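Long-range contacts in BWI-1=PROTEASE inhibitor/trypsin inhibitor (Fagopyrum esculentum, PDB 3RDY), which inhibits trypsin as a serine protease inhibitor of the potato type 1 family: residues R43-P48 and C59-V64; E19-V24 and V73-V78. All coordinates share one frame; numbering follows the deposited sequence.

Contact 1. Residues R43-P48 and C59-V64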
loop_
_atom_site.group_PDB
_atom_site.type_symbol
_atom_site.label_atom_id
_atom_site.label_comp_id
_atom_site.label_asym_id
_atom_site.label_seq_id
_atom_site.Cartn_x
_atom_site.Cartn_y
_atom_site.Cartn_z
ATOM N N ARG A 43 -6.428 5.015 -2.567
ATOM C CA ARG A 43 -5.368 5.933 -2.200
ATOM C C ARG A 43 -4.310 5.148 -1.449
ATOM O O ARG A 43 -4.616 4.510 -0.437
ATOM C CB ARG A 43 -5.905 7.003 -1.278
ATOM C CG ARG A 43 -4.956 8.166 -1.132
ATOM C CD ARG A 43 -5.740 9.398 -1.560
ATOM N NE ARG A 43 -6.078 10.125 -0.391
ATOM C CZ ARG A 43 -7.033 11.026 -0.258
ATOM N NH1 ARG A 43 -7.846 11.408 -1.257
ATOM N NH2 ARG A 43 -7.145 11.559 0.924
ATOM N N ALA A 44 -3.074 5.205 -1.943
ATOM C CA ALA A 44 -1.937 4.586 -1.265
ATOM C C ALA A 44 -1.380 5.567 -0.228
ATOM O O ALA A 44 -1.255 6.772 -0.488
ATOM C CB ALA A 44 -0.867 4.222 -2.279
ATOM N N ILE A 45 -1.051 5.070 0.956
ATOM C CA ILE A 45 -0.498 5.943 1.976
ATOM C C ILE A 45 0.793 5.335 2.476
ATOM O O ILE A 45 0.777 4.238 3.040
ATOM C CB ILE A 45 -1.479 6.113 3.152
ATOM C CG1 ILE A 45 -2.837 6.641 2.649
ATOM C CG2 ILE A 45 -0.851 7.008 4.198
ATOM C CD1 ILE A 45 -3.945 6.742 3.725
ATOM N N VAL A 46 1.910 6.031 2.259
ATOM C CA VAL A 46 3.223 5.524 2.661
ATOM C C VAL A 46 3.525 5.907 4.111
ATOM O O VAL A 46 3.488 7.098 4.466
ATOM C CB VAL A 46 4.310 6.056 1.700
ATOM C CG1 VAL A 46 5.696 5.481 2.030
ATOM C CG2 VAL A 46 3.927 5.719 0.250
ATOM N N LEU A 47 3.802 4.903 4.940
ATOM C CA LEU A 47 4.055 5.087 6.376
ATOM C C LEU A 47 5.204 4.201 6.798
ATOM O O LEU A 47 5.414 3.144 6.214
ATOM C CB LEU A 47 2.859 4.595 7.223
ATOM C CG LEU A 47 1.458 5.169 7.188
ATOM C CD1 LEU A 47 0.664 4.542 8.307
ATOM C CD2 LEU A 47 1.509 6.682 7.336
ATOM N N PRO A 48 5.909 4.576 7.876
ATOM C CA PRO A 48 6.923 3.649 8.399
ATOM C C PRO A 48 6.349 2.308 8.854
ATOM O O PRO A 48 5.280 2.259 9.453
ATOM C CB PRO A 48 7.508 4.415 9.592
ATOM C CG PRO A 48 7.307 5.864 9.217
ATOM C CD PRO A 48 5.961 5.892 8.539
ATOM N N CYS A 59 -12.300 -0.170 1.096
ATOM C CA CYS A 59 -11.958 -0.636 -0.253
ATOM C C CYS A 59 -11.168 0.390 -1.041
ATOM O O CYS A 59 -10.842 0.148 -2.181
ATOM C CB CYS A 59 -13.225 -1.007 -1.048
ATOM S SG CYS A 59 -13.990 -2.520 -0.404
ATOM N N ASP A 60 -10.860 1.531 -0.419
ATOM C CA ASP A 60 -10.258 2.669 -1.124
ATOM C C ASP A 60 -8.922 3.081 -0.487
ATOM O O ASP A 60 -8.449 4.204 -0.670
ATOM C CB ASP A 60 -11.230 3.872 -1.131
ATOM C CG ASP A 60 -11.607 4.352 0.274
ATOM O OD1 ASP A 60 -11.095 3.804 1.271
ATOM O OD2 ASP A 60 -12.436 5.291 0.403
ATOM N N ARG A 61 -8.295 2.156 0.237
ATOM C CA ARG A 61 -7.105 2.534 1.009
ATOM C C ARG A 61 -6.081 1.412 0.929
ATOM O O ARG A 61 -6.432 0.257 1.097
ATOM C CB ARG A 61 -7.505 2.746 2.466
ATOM C CG ARG A 61 -6.308 2.985 3.437
ATOM C CD ARG A 61 -6.779 3.283 4.867
ATOM N NE ARG A 61 -7.383 2.088 5.464
ATOM C CZ ARG A 61 -8.162 2.079 6.540
ATOM N NH1 ARG A 61 -8.661 0.930 6.977
ATOM N NH2 ARG A 61 -8.405 3.200 7.216
ATOM N N VAL A 62 -4.820 1.769 0.706
ATOM C CA VAL A 62 -3.734 0.799 0.681
ATOM C C VAL A 62 -2.576 1.364 1.523
ATOM O O VAL A 62 -1.924 2.335 1.119
ATOM C CB VAL A 62 -3.205 0.525 -0.755
ATOM C CG1 VAL A 62 -1.990 -0.407 -0.711
ATOM C CG2 VAL A 62 -4.280 -0.118 -1.665
ATOM N N TRP A 63 -2.336 0.772 2.683
ATOM C CA TRP A 63 -1.170 1.160 3.494
ATOM C C TRP A 63 0.077 0.643 2.808
ATOM O O TRP A 63 0.133 -0.515 2.395
ATOM C CB TRP A 63 -1.230 0.546 4.899
ATOM C CG TRP A 63 -2.426 0.937 5.713
ATOM C CD1 TRP A 63 -3.417 0.107 6.165
ATOM C CD2 TRP A 63 -2.771 2.256 6.153
ATOM N NE1 TRP A 63 -4.355 0.830 6.868
ATOM C CE2 TRP A 63 -3.980 2.149 6.883
ATOM C CE3 TRP A 63 -2.161 3.512 6.026
ATOM C CZ2 TRP A 63 -4.602 3.262 7.465
ATOM C CZ3 TRP A 63 -2.785 4.613 6.605
ATOM C CH2 TRP A 63 -3.988 4.472 7.322
ATOM N N VAL A 64 1.091 1.491 2.727
ATOM C CA VAL A 64 2.355 1.135 2.102
ATOM C C VAL A 64 3.456 1.300 3.144
ATOM O O VAL A 64 3.921 2.416 3.401
ATOM C CB VAL A 64 2.602 2.007 0.815
ATOM C CG1 VAL A 64 3.976 1.730 0.185
ATOM C CG2 VAL A 64 1.485 1.746 -0.224
#
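R43 N donates to D60 O at 2.9 Å, the first of five backbone hydrogen bonds that end at L47 N and V64 O. The donor stands well above the D60 carbonyl plane. The chains run the same way, and the short strand axes are inclined by 25°. R43 O then receives V62 N. I45 N reaches V62 O, I45 O takes V64 N at 2.8 Å, and L47 N closes the ladder on V64 O. I45 therefore uses both its N-H and its carbonyl on this partner strand. V62 O and V64 O each also meet a CA-H, from A44 and V46 respectively.

Side chains alternate between two faces. On one, the I45 and W63 side chains run alongside each other. I45 CD1 sits 3.8 Å from W63 CZ3, and L47 CD1 approaches W63 CE3 at the same distance. One face of the indole carries R61 CD toward the rim, 3.3 Å above its plane. The R61 guanidinium goes on to salt bridges with D56 and the M79 carboxylate.

On the other face, V64 has CG1 anti to the backbone N (chi1 176°), which leaves CG2 beside that N, and CG2 meets A44 CB at 4.0 Å. V46 CG2 packs on V64 CB. Helix 28-38 covers this side through A32 and I35. The pair is the parallel two-stranded sheet of the potato inhibitor fold; as in relatives, the segment joining its strands is probably the protease-binding loop.

Contact 2. Residues E19-V24 and V73-V78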
loop_
_atom_site.group_PDB
_atom_site.type_symbol
_atom_site.label_atom_id
_atom_site.label_comp_id
_atom_site.label_asym_id
_atom_site.label_seq_id
_atom_site.Cartn_x
_atom_site.Cartn_y
_atom_site.Cartn_z
ATOM N N GLU A 19 -3.878 -6.739 -3.996
ATOM C CA GLU A 19 -2.579 -6.902 -3.322
ATOM C C GLU A 19 -1.424 -6.814 -4.297
ATOM O O GLU A 19 -1.573 -7.135 -5.487
ATOM C CB GLU A 19 -2.520 -8.240 -2.562
ATOM C CG GLU A 19 -2.539 -9.446 -3.465
ATOM C CD GLU A 19 -3.916 -9.726 -4.037
ATOM O OE1 GLU A 19 -4.904 -9.742 -3.259
ATOM O OE2 GLU A 19 -4.001 -9.929 -5.265
ATOM N N TRP A 20 -0.273 -6.379 -3.780
ATOM C CA TRP A 20 0.894 -6.049 -4.599
ATOM C C TRP A 20 2.170 -6.642 -3.996
ATOM O O TRP A 20 3.078 -5.894 -3.611
ATOM C CB TRP A 20 1.046 -4.519 -4.688
ATOM C CG TRP A 20 -0.011 -3.826 -5.545
ATOM C CD1 TRP A 20 0.104 -3.471 -6.873
ATOM C CD2 TRP A 20 -1.325 -3.401 -5.132
ATOM N NE1 TRP A 20 -1.055 -2.871 -7.302
ATOM C CE2 TRP A 20 -1.948 -2.809 -6.265
ATOM C CE3 TRP A 20 -2.041 -3.478 -3.928
ATOM C CZ2 TRP A 20 -3.249 -2.272 -6.225
ATOM C CZ3 TRP A 20 -3.334 -2.933 -3.882
ATOM C CH2 TRP A 20 -3.934 -2.369 -5.042
ATOM N N PRO A 21 2.254 -7.981 -3.916
ATOM C CA PRO A 21 3.440 -8.640 -3.348
ATOM C C PRO A 21 4.698 -8.255 -4.147
ATOM O O PRO A 21 5.800 -8.186 -3.605
ATOM C CB PRO A 21 3.104 -10.141 -3.509
ATOM C CG PRO A 21 2.103 -10.171 -4.691
ATOM C CD PRO A 21 1.249 -8.964 -4.376
ATOM N N GLU A 22 4.515 -7.988 -5.432
ATOM C CA GLU A 22 5.619 -7.628 -6.317
ATOM C C GLU A 22 6.266 -6.283 -5.974
ATOM O O GLU A 22 7.387 -6.003 -6.410
ATOM C CB GLU A 22 5.186 -7.650 -7.798
ATOM C CG GLU A 22 4.360 -6.453 -8.270
ATOM C CD GLU A 22 2.855 -6.597 -8.013
ATOM O OE1 GLU A 22 2.098 -5.798 -8.591
ATOM O OE2 GLU A 22 2.423 -7.497 -7.246
ATOM N N LEU A 23 5.569 -5.459 -5.190
ATOM C CA LEU A 23 6.111 -4.142 -4.826
ATOM C C LEU A 23 6.982 -4.123 -3.563
ATOM O O LEU A 23 7.536 -3.080 -3.201
ATOM C CB LEU A 23 4.992 -3.108 -4.731
ATOM C CG LEU A 23 4.649 -2.296 -5.999
ATOM C CD1 LEU A 23 5.168 -2.850 -7.336
ATOM C CD2 LEU A 23 3.184 -1.888 -6.080
ATOM N N VAL A 24 7.082 -5.258 -2.880
ATOM C CA VAL A 24 7.979 -5.338 -1.731
ATOM C C VAL A 24 9.399 -5.206 -2.302
ATOM O O VAL A 24 9.706 -5.816 -3.314
ATOM C CB VAL A 24 7.816 -6.657 -0.978
ATOM C CG1 VAL A 24 8.880 -6.800 0.130
ATOM C CG2 VAL A 24 6.401 -6.742 -0.386
ATOM N N VAL A 73 8.400 -2.831 2.773
ATOM C CA VAL A 73 8.788 -4.073 3.441
ATOM C C VAL A 73 7.633 -5.009 3.743
ATOM O O VAL A 73 7.873 -6.176 4.041
ATOM C CB VAL A 73 9.525 -3.815 4.783
ATOM C CG1 VAL A 73 10.912 -3.297 4.517
ATOM C CG2 VAL A 73 8.717 -2.873 5.646
ATOM N N ASP A 74 6.398 -4.501 3.725
ATOM C CA ASP A 74 5.211 -5.349 3.850
ATOM C C ASP A 74 4.439 -5.331 2.539
ATOM O O ASP A 74 4.418 -4.313 1.851
ATOM C CB ASP A 74 4.275 -4.837 4.950
ATOM C CG ASP A 74 4.910 -4.892 6.319
ATOM O OD1 ASP A 74 4.619 -4.024 7.166
ATOM O OD2 ASP A 74 5.704 -5.813 6.544
ATOM N N THR A 75 3.782 -6.438 2.213
ATOM C CA THR A 75 2.952 -6.494 1.006
ATOM C C THR A 75 1.802 -5.489 1.087
ATOM O O THR A 75 0.941 -5.610 1.973
ATOM C CB THR A 75 2.333 -7.891 0.807
ATOM O OG1 THR A 75 3.382 -8.854 0.650
ATOM C CG2 THR A 75 1.448 -7.886 -0.469
ATOM N N PRO A 76 1.765 -4.497 0.165
ATOM C CA PRO A 76 0.622 -3.571 0.216
ATOM C C PRO A 76 -0.670 -4.299 -0.196
ATOM O O PRO A 76 -0.668 -5.073 -1.164
ATOM C CB PRO A 76 0.998 -2.469 -0.795
ATOM C CG PRO A 76 2.515 -2.569 -0.935
ATOM C CD PRO A 76 2.806 -4.055 -0.787
ATOM N N VAL A 77 -1.743 -4.059 0.552
ATOM C CA VAL A 77 -3.041 -4.648 0.261
ATOM C C VAL A 77 -4.145 -3.608 0.453
ATOM O O VAL A 77 -3.973 -2.624 1.167
ATOM C CB VAL A 77 -3.336 -5.888 1.144
ATOM C CG1 VAL A 77 -2.235 -6.991 0.948
ATOM C CG2 VAL A 77 -3.476 -5.485 2.584
ATOM N N VAL A 78 -5.274 -3.809 -0.204
ATOM C CA VAL A 78 -6.421 -2.937 0.038
ATOM C C VAL A 78 -7.042 -3.318 1.372
ATOM O O VAL A 78 -7.468 -4.451 1.569
ATOM C CB VAL A 78 -7.470 -3.041 -1.075
ATOM C CG1 VAL A 78 -8.659 -2.167 -0.746
ATOM C CG2 VAL A 78 -6.854 -2.627 -2.427
#
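The W20 indole meets V73-V78 at its edge. This is where the N-terminal and C-terminal arms of the potato inhibitor fold meet. P76 O and V78 CG2 both lie near the ring plane there, P76 O 3.5 Å from W20 CE3 and V78 CG2 3.8 Å from W20 CZ3. The W20 and V78 side chains lie at an angle to each other. W20 has CG anti to its carbonyl carbon (chi1 -71°), which turns the ring in toward I35 of helix 28-38 and V62 of strand 61-66. Its NE1 is hydrogen-bonded to E38, so the polar end of the buried ring has a partner.

A single backbone bridge joins E19 and V77. W20 N donates to P76 O at 3.0 Å, nearly in line with the carbonyl bond, although the angle at the hydrogen is 145°. The same oxygen also receives a CA-H contact from E19.

Around this bond side-chain carbons pack mainly on backbone atoms. P76 CD rests 3.4 Å from W20 O. E19 CB meets V77 CG1 at 3.7 Å, while the carboxylate leads away. Residues 21-23 form a short 3-10 turn, with L23 N bonded to W20 O. Beyond it, V24 CG2 lies 3.7 Å from T75 N. T75 has OG1 beside the backbone N (chi1 -61°), which leaves CG2 anti to that N and 3.5 Å from P21 N.

Contact 1 lies nearer the centre of the chain and is partly buried. Contact 2 is largely a surface contact, although W20 and P76 are buried. The first joins two regular strands through a ladder of backbone bonds. The second joins two loops with one such bond, and its side chains rest largely on backbone atoms. The chain between the two segments of contact 2 contains all of contact 1. They meet chiefly at V62, whose methyls touch P76 CB, V77 O and V78 CG2, and also where C59 O touches V78 CG1. Helix 28-38 is shared: A44, V46 and V64 of contact 1 and W20, L23 and P76 of contact 2 all pack on it.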